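Local coordinates for protein xyloglucan-specific endo-beta-1,4-glucanase BoGH5A (PDB 3ZMR) that hydrolyses internal beta-1,4-glucosidic linkages in the backbone of xyloglucan, with retention of anomeric configuration, to release xyloglucan oligosaccharides, at residues A[7-11]-A[82-87]; A[396-400]-A[416-420]. All coordinates share one frame; numbering follows the deposited sequence.

Contact 1. Residues A[7-11]-A[82-87]; sequences SLEVA and APDIII
Ile85 reaches across to Leu8 and Val10 with its delta methyl, and around that one carbon the packing is tightest. CD1 of Ile85 sits 3.4 Å from the carbonyl O of Leu8 and 3.7 Å from the backbone N of Val10, so the methyl lies against the main chain as well as against two side chains. CG1 of Ile85 is turned away from its own carbonyl carbon (chi1 -67°), and the extended chain beyond it (chi2 177°) carries CD1 over to the other segment. Leu8 meets CD1 with its CG at 4.0 Å; Val10 approaches from another direction, roughly at right angles, its CG2 3.8 Å from the same methyl and close to CG2 of Ile85 too. Branched aliphatic side chains suit this place because they fill it without bringing a polar atom of their own. The setting is the BACON domain, a beta-sandwich-like module: Ile85 lies in strand 85-91, which pairs with strand 71-78, while 7-11 runs roughly alongside in the same direction and is tied to strand 24-31 through the backbone of Glu9. Ile30 touches both Leu8 and Val10 from that strand. Shortening Ile85 to an alanine would probably leave Leu8 and Val10 facing a gap where the delta methyl had packed. Toward Ala82 the contact is looser, with the CB atoms of Leu8 and Ala82 4.2 Å apart. No direct hydrogen bond joins the segments; instead a water donates to Leu8 O (3.1 Å) and to Pro83 O (2.7 Å), while the CB of Glu9 points away from 82-87, and its side chain is exposed and poorly ordered.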
loop_
_atom_site.group_PDB
_atom_site.type_symbol
_atom_site.label_atom_id
_atom_site.label_comp_id
_atom_site.label_asym_id
_atom_site.label_seq_id
_atom_site.Cartn_x
_atom_site.Cartn_y
_atom_site.Cartn_z
ATOM N N SER A 7 -51.679 4.037 14.051
ATOM C CA SER A 7 -51.485 3.989 12.563
ATOM C C SER A 7 -50.005 4.071 12.197
ATOM O O SER A 7 -49.331 5.054 12.505
ATOM C CB SER A 7 -52.236 5.121 11.861
ATOM O OG SER A 7 -51.872 5.184 10.493
ATOM N N LEU A 8 -49.529 3.038 11.508
ATOM C CA LEU A 8 -48.115 2.910 11.140
ATOM C C LEU A 8 -47.988 2.763 9.625
ATOM O O LEU A 8 -48.480 1.788 9.029
ATOM C CB LEU A 8 -47.488 1.713 11.855
ATOM C CG LEU A 8 -46.015 1.423 11.541
ATOM C CD1 LEU A 8 -45.086 2.533 12.030
ATOM C CD2 LEU A 8 -45.604 0.093 12.149
ATOM N N GLU A 9 -47.321 3.733 9.003
ATOM C CA GLU A 9 -47.233 3.796 7.555
ATOM C C GLU A 9 -45.785 3.977 7.076
ATOM O O GLU A 9 -44.970 4.714 7.678
ATOM C CB GLU A 9 -48.135 4.907 7.015
ATOM C CG GLU A 9 -49.594 4.745 7.450
ATOM C CD GLU A 9 -50.575 5.503 6.586
ATOM O OE1 GLU A 9 -50.196 6.543 6.007
ATOM O OE2 GLU A 9 -51.737 5.059 6.499
ATOM N N VAL A 10 -45.456 3.240 6.024
ATOM C CA VAL A 10 -44.191 3.392 5.317
ATOM C C VAL A 10 -44.451 3.337 3.826
ATOM O O VAL A 10 -45.015 2.353 3.330
ATOM C CB VAL A 10 -43.198 2.283 5.672
ATOM C CG1 VAL A 10 -41.905 2.427 4.861
ATOM C CG2 VAL A 10 -42.901 2.294 7.161
ATOM N N ALA A 11 -44.044 4.390 3.125
ATOM C CA ALA A 11 -44.268 4.511 1.675
ATOM C C ALA A 11 -43.713 3.303 0.911
ATOM O O ALA A 11 -42.696 2.708 1.306
ATOM C CB ALA A 11 -43.691 5.811 1.130
ATOM N N ALA A 82 -50.736 -2.481 15.869
ATOM C CA ALA A 82 -50.619 -2.212 14.430
ATOM C C ALA A 82 -49.886 -3.385 13.780
ATOM O O ALA A 82 -49.052 -4.011 14.434
ATOM C CB ALA A 82 -49.851 -0.916 14.175
ATOM N N PRO A 83 -50.199 -3.697 12.508
ATOM C CA PRO A 83 -49.421 -4.747 11.842
ATOM C C PRO A 83 -47.972 -4.322 11.612
ATOM O O PRO A 83 -47.718 -3.159 11.315
ATOM C CB PRO A 83 -50.141 -4.935 10.491
ATOM C CG PRO A 83 -51.412 -4.170 10.574
ATOM C CD PRO A 83 -51.197 -3.100 11.604
ATOM N N ASP A 84 -47.040 -5.255 11.760
ATOM C CA ASP A 84 -45.635 -5.001 11.398
ATOM C C ASP A 84 -45.515 -4.616 9.932
ATOM O O ASP A 84 -46.246 -5.125 9.067
ATOM C CB ASP A 84 -44.747 -6.227 11.599
ATOM C CG ASP A 84 -44.492 -6.569 13.046
ATOM O OD1 ASP A 84 -44.903 -5.831 13.968
ATOM O OD2 ASP A 84 -43.847 -7.619 13.254
ATOM N N ILE A 85 -44.568 -3.721 9.669
ATOM C CA ILE A 85 -44.143 -3.420 8.321
ATOM C C ILE A 85 -42.735 -3.983 8.177
ATOM O O ILE A 85 -41.847 -3.716 8.991
ATOM C CB ILE A 85 -44.202 -1.920 7.990
ATOM C CG1 ILE A 85 -45.670 -1.465 7.989
ATOM C CG2 ILE A 85 -43.518 -1.638 6.646
ATOM C CD1 ILE A 85 -45.876 0.016 7.749
ATOM N N ILE A 86 -42.556 -4.803 7.149
ATOM C CA ILE A 86 -41.299 -5.532 6.986
ATOM C C ILE A 86 -40.690 -5.180 5.641
ATOM O O ILE A 86 -41.232 -5.523 4.581
ATOM C CB ILE A 86 -41.462 -7.055 7.165
ATOM C CG1 ILE A 86 -42.101 -7.324 8.542
ATOM C CG2 ILE A 86 -40.092 -7.717 7.056
ATOM C CD1 ILE A 86 -42.415 -8.765 8.866
ATOM N N ILE A 87 -39.576 -4.460 5.719
ATOM C CA ILE A 87 -38.858 -3.954 4.556
ATOM C C ILE A 87 -37.788 -4.970 4.129
ATOM O O ILE A 87 -37.068 -5.509 4.944
ATOM C CB ILE A 87 -38.177 -2.606 4.924
ATOM C CG1 ILE A 87 -39.227 -1.544 5.272
ATOM C CG2 ILE A 87 -37.217 -2.149 3.823
ATOM C CD1 ILE A 87 -38.679 -0.321 5.999
HETATM O O HOH W 1 -48.914 -1.092 10.047
#

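Contact 2. Residues A[396-400]-A[416-420]; sequences YGPTL and RNDYI
Pro398 and Arg416 bring the two backbones closest, with 6.3 Å between their CA atoms: an extended, irregular loop here passes over one turn of helix 406-429, a turn closed by the bond from Ile420 N to Arg416 O. This is a beta-to-alpha loop of the family 5 TIM barrel, leaving strand 391-396 on its way to that helix. Gly397 adopts a phi of 136°, where a CB would be jammed against the preceding carbonyl O, so the lack of a side chain suits it. Pro398 then lays its ring on the helix, CD 3.7 Å from CG1 of Ile420 and CG near the aliphatic root of Arg416. Its puckered ring also meets the Tyr419 ring obliquely, CD against CD2. The side chain of Arg416 bends at its third torsion (chi3 70°), which swings the guanidinium back to the loop's carbonyls. NH2 donates to Pro398 O at 2.9 Å, nearly straight (163°) and with the oxygen in the guanidinium plane. NE donates to Thr399 O, also at 2.9 Å but from above that carbonyl's plane, and has a weak second bond to Pro398 O. Leu400 lays CB over one guanidinium face, 3.7 Å from NE, while NH1 bonds to Ser458. An arginine fits because its several N-H groups can serve two neighbouring carbonyls and still reach a third partner. At the other end, CG2 of Ile420 touches the ring edge of Tyr396. The hydroxyl of Tyr419 is bonded to the carbonyl O of Asp339 and also receives a hydrogen bond from a water, 2.8 Å from Tyr419 OH, that accepts one from Gly397 N.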
loop_
_atom_site.group_PDB
_atom_site.type_symbol
_atom_site.label_atom_id
_atom_site.label_comp_id
_atom_site.label_asym_id
_atom_site.label_seq_id
_atom_site.Cartn_x
_atom_site.Cartn_y
_atom_site.Cartn_z
ATOM N N TYR A 396 13.140 0.298 3.908
ATOM C CA TYR A 396 13.812 0.493 5.196
ATOM C C TYR A 396 15.273 0.793 4.855
ATOM O O TYR A 396 15.754 0.445 3.773
ATOM C CB TYR A 396 13.682 -0.733 6.154
ATOM C CG TYR A 396 14.560 -1.848 5.724
ATOM C CD1 TYR A 396 14.195 -2.714 4.690
ATOM C CD2 TYR A 396 15.825 -2.049 6.311
ATOM C CE1 TYR A 396 15.052 -3.710 4.242
ATOM C CE2 TYR A 396 16.695 -3.002 5.841
ATOM C CZ TYR A 396 16.316 -3.847 4.821
ATOM O OH TYR A 396 17.191 -4.822 4.333
ATOM N N GLY A 397 16.008 1.343 5.812
ATOM C CA GLY A 397 17.461 1.433 5.712
ATOM C C GLY A 397 18.013 2.778 6.144
ATOM O O GLY A 397 17.355 3.809 6.026
ATOM N N PRO A 398 19.240 2.758 6.695
ATOM C CA PRO A 398 19.878 3.990 7.123
ATOM C C PRO A 398 20.789 4.606 6.060
ATOM O O PRO A 398 21.462 3.885 5.289
ATOM C CB PRO A 398 20.722 3.511 8.303
ATOM C CG PRO A 398 21.156 2.142 7.885
ATOM C CD PRO A 398 20.050 1.574 7.057
ATOM N N THR A 399 20.861 5.930 6.061
ATOM C CA THR A 399 21.869 6.588 5.213
ATOM C C THR A 399 23.283 6.250 5.703
ATOM O O THR A 399 23.478 5.751 6.813
ATOM C CB THR A 399 21.647 8.107 5.161
ATOM O OG1 THR A 399 22.451 8.679 4.112
ATOM C CG2 THR A 399 21.976 8.736 6.524
ATOM N N LEU A 400 24.262 6.523 4.845
ATOM C CA LEU A 400 25.661 6.372 5.222
ATOM C C LEU A 400 26.296 7.759 5.233
ATOM O O LEU A 400 26.397 8.434 4.217
ATOM C CB LEU A 400 26.386 5.393 4.296
ATOM C CG LEU A 400 27.730 4.831 4.783
ATOM C CD1 LEU A 400 28.127 3.583 3.979
ATOM C CD2 LEU A 400 28.826 5.904 4.734
ATOM N N ARG A 416 25.110 0.962 11.429
ATOM C CA ARG A 416 24.244 0.758 10.245
ATOM C C ARG A 416 24.024 -0.724 10.030
ATOM O O ARG A 416 22.893 -1.198 9.781
ATOM C CB ARG A 416 24.805 1.330 8.947
ATOM C CG ARG A 416 24.971 2.826 8.945
ATOM C CD ARG A 416 25.534 3.243 7.599
ATOM N NE ARG A 416 24.561 3.073 6.511
ATOM C CZ ARG A 416 24.566 2.079 5.621
ATOM N NH1 ARG A 416 25.508 1.140 5.608
ATOM N NH2 ARG A 416 23.571 2.036 4.722
ATOM N N ASN A 417 25.097 -1.493 10.044
ATOM C CA ASN A 417 24.999 -2.934 9.769
ATOM C C ASN A 417 24.297 -3.722 10.876
ATOM O O ASN A 417 23.520 -4.644 10.602
ATOM C CB ASN A 417 26.365 -3.488 9.389
ATOM C CG ASN A 417 26.823 -2.954 8.055
ATOM O OD1 ASN A 417 25.989 -2.668 7.163
ATOM N ND2 ASN A 417 28.120 -2.769 7.906
ATOM N N ASP A 418 24.485 -3.312 12.121
ATOM C CA ASP A 418 23.768 -3.906 13.265
ATOM C C ASP A 418 22.259 -3.645 13.087
ATOM O O ASP A 418 21.420 -4.528 13.290
ATOM C CB ASP A 418 24.266 -3.313 14.601
ATOM C CG ASP A 418 25.656 -3.785 14.979
ATOM O OD1 ASP A 418 26.200 -4.749 14.351
ATOM O OD2 ASP A 418 26.193 -3.175 15.930
ATOM N N TYR A 419 21.929 -2.414 12.724
ATOM C CA TYR A 419 20.544 -1.972 12.539
ATOM C C TYR A 419 19.863 -2.747 11.383
ATOM O O TYR A 419 18.769 -3.278 11.521
ATOM C CB TYR A 419 20.492 -0.450 12.248
ATOM C CG TYR A 419 19.112 0.053 11.919
ATOM C CD1 TYR A 419 18.240 0.427 12.917
ATOM C CD2 TYR A 419 18.689 0.140 10.606
ATOM C CE1 TYR A 419 16.965 0.854 12.643
ATOM C CE2 TYR A 419 17.422 0.622 10.302
ATOM C CZ TYR A 419 16.559 0.981 11.320
ATOM O OH TYR A 419 15.259 1.396 11.024
ATOM N N ILE A 420 20.534 -2.795 10.258
ATOM C CA ILE A 420 20.072 -3.509 9.081
ATOM C C ILE A 420 19.787 -4.961 9.395
ATOM O O ILE A 420 18.700 -5.491 9.074
ATOM C CB ILE A 420 21.079 -3.384 7.899
ATOM C CG1 ILE A 420 21.069 -1.955 7.336
ATOM C CG2 ILE A 420 20.745 -4.379 6.788
ATOM C CD1 ILE A 420 22.218 -1.629 6.401
HETATM O O HOH W 2 14.894 1.867 8.334
#

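Contacts 1 and 2 belong to separate modules and do not touch: their centres are 67 Å apart and their nearest atoms about 50 Å, on opposite sides of the chain's centre. Contact 1 closes first along the chain, in the BACON domain, which binds no carbohydrate and may distance the catalytic module from the cell surface; it lies away from the annotated sites. Contact 2 stands close to the catalytic centre. Tyr396 directly follows Glu395, the inferred nucleophile, and its side chain is about 6 Å from those of Glu395 and of Trp437, which binds substrate. The side chain of Thr399 is about 7 Å from a bound beta-D-glucopyranose unit.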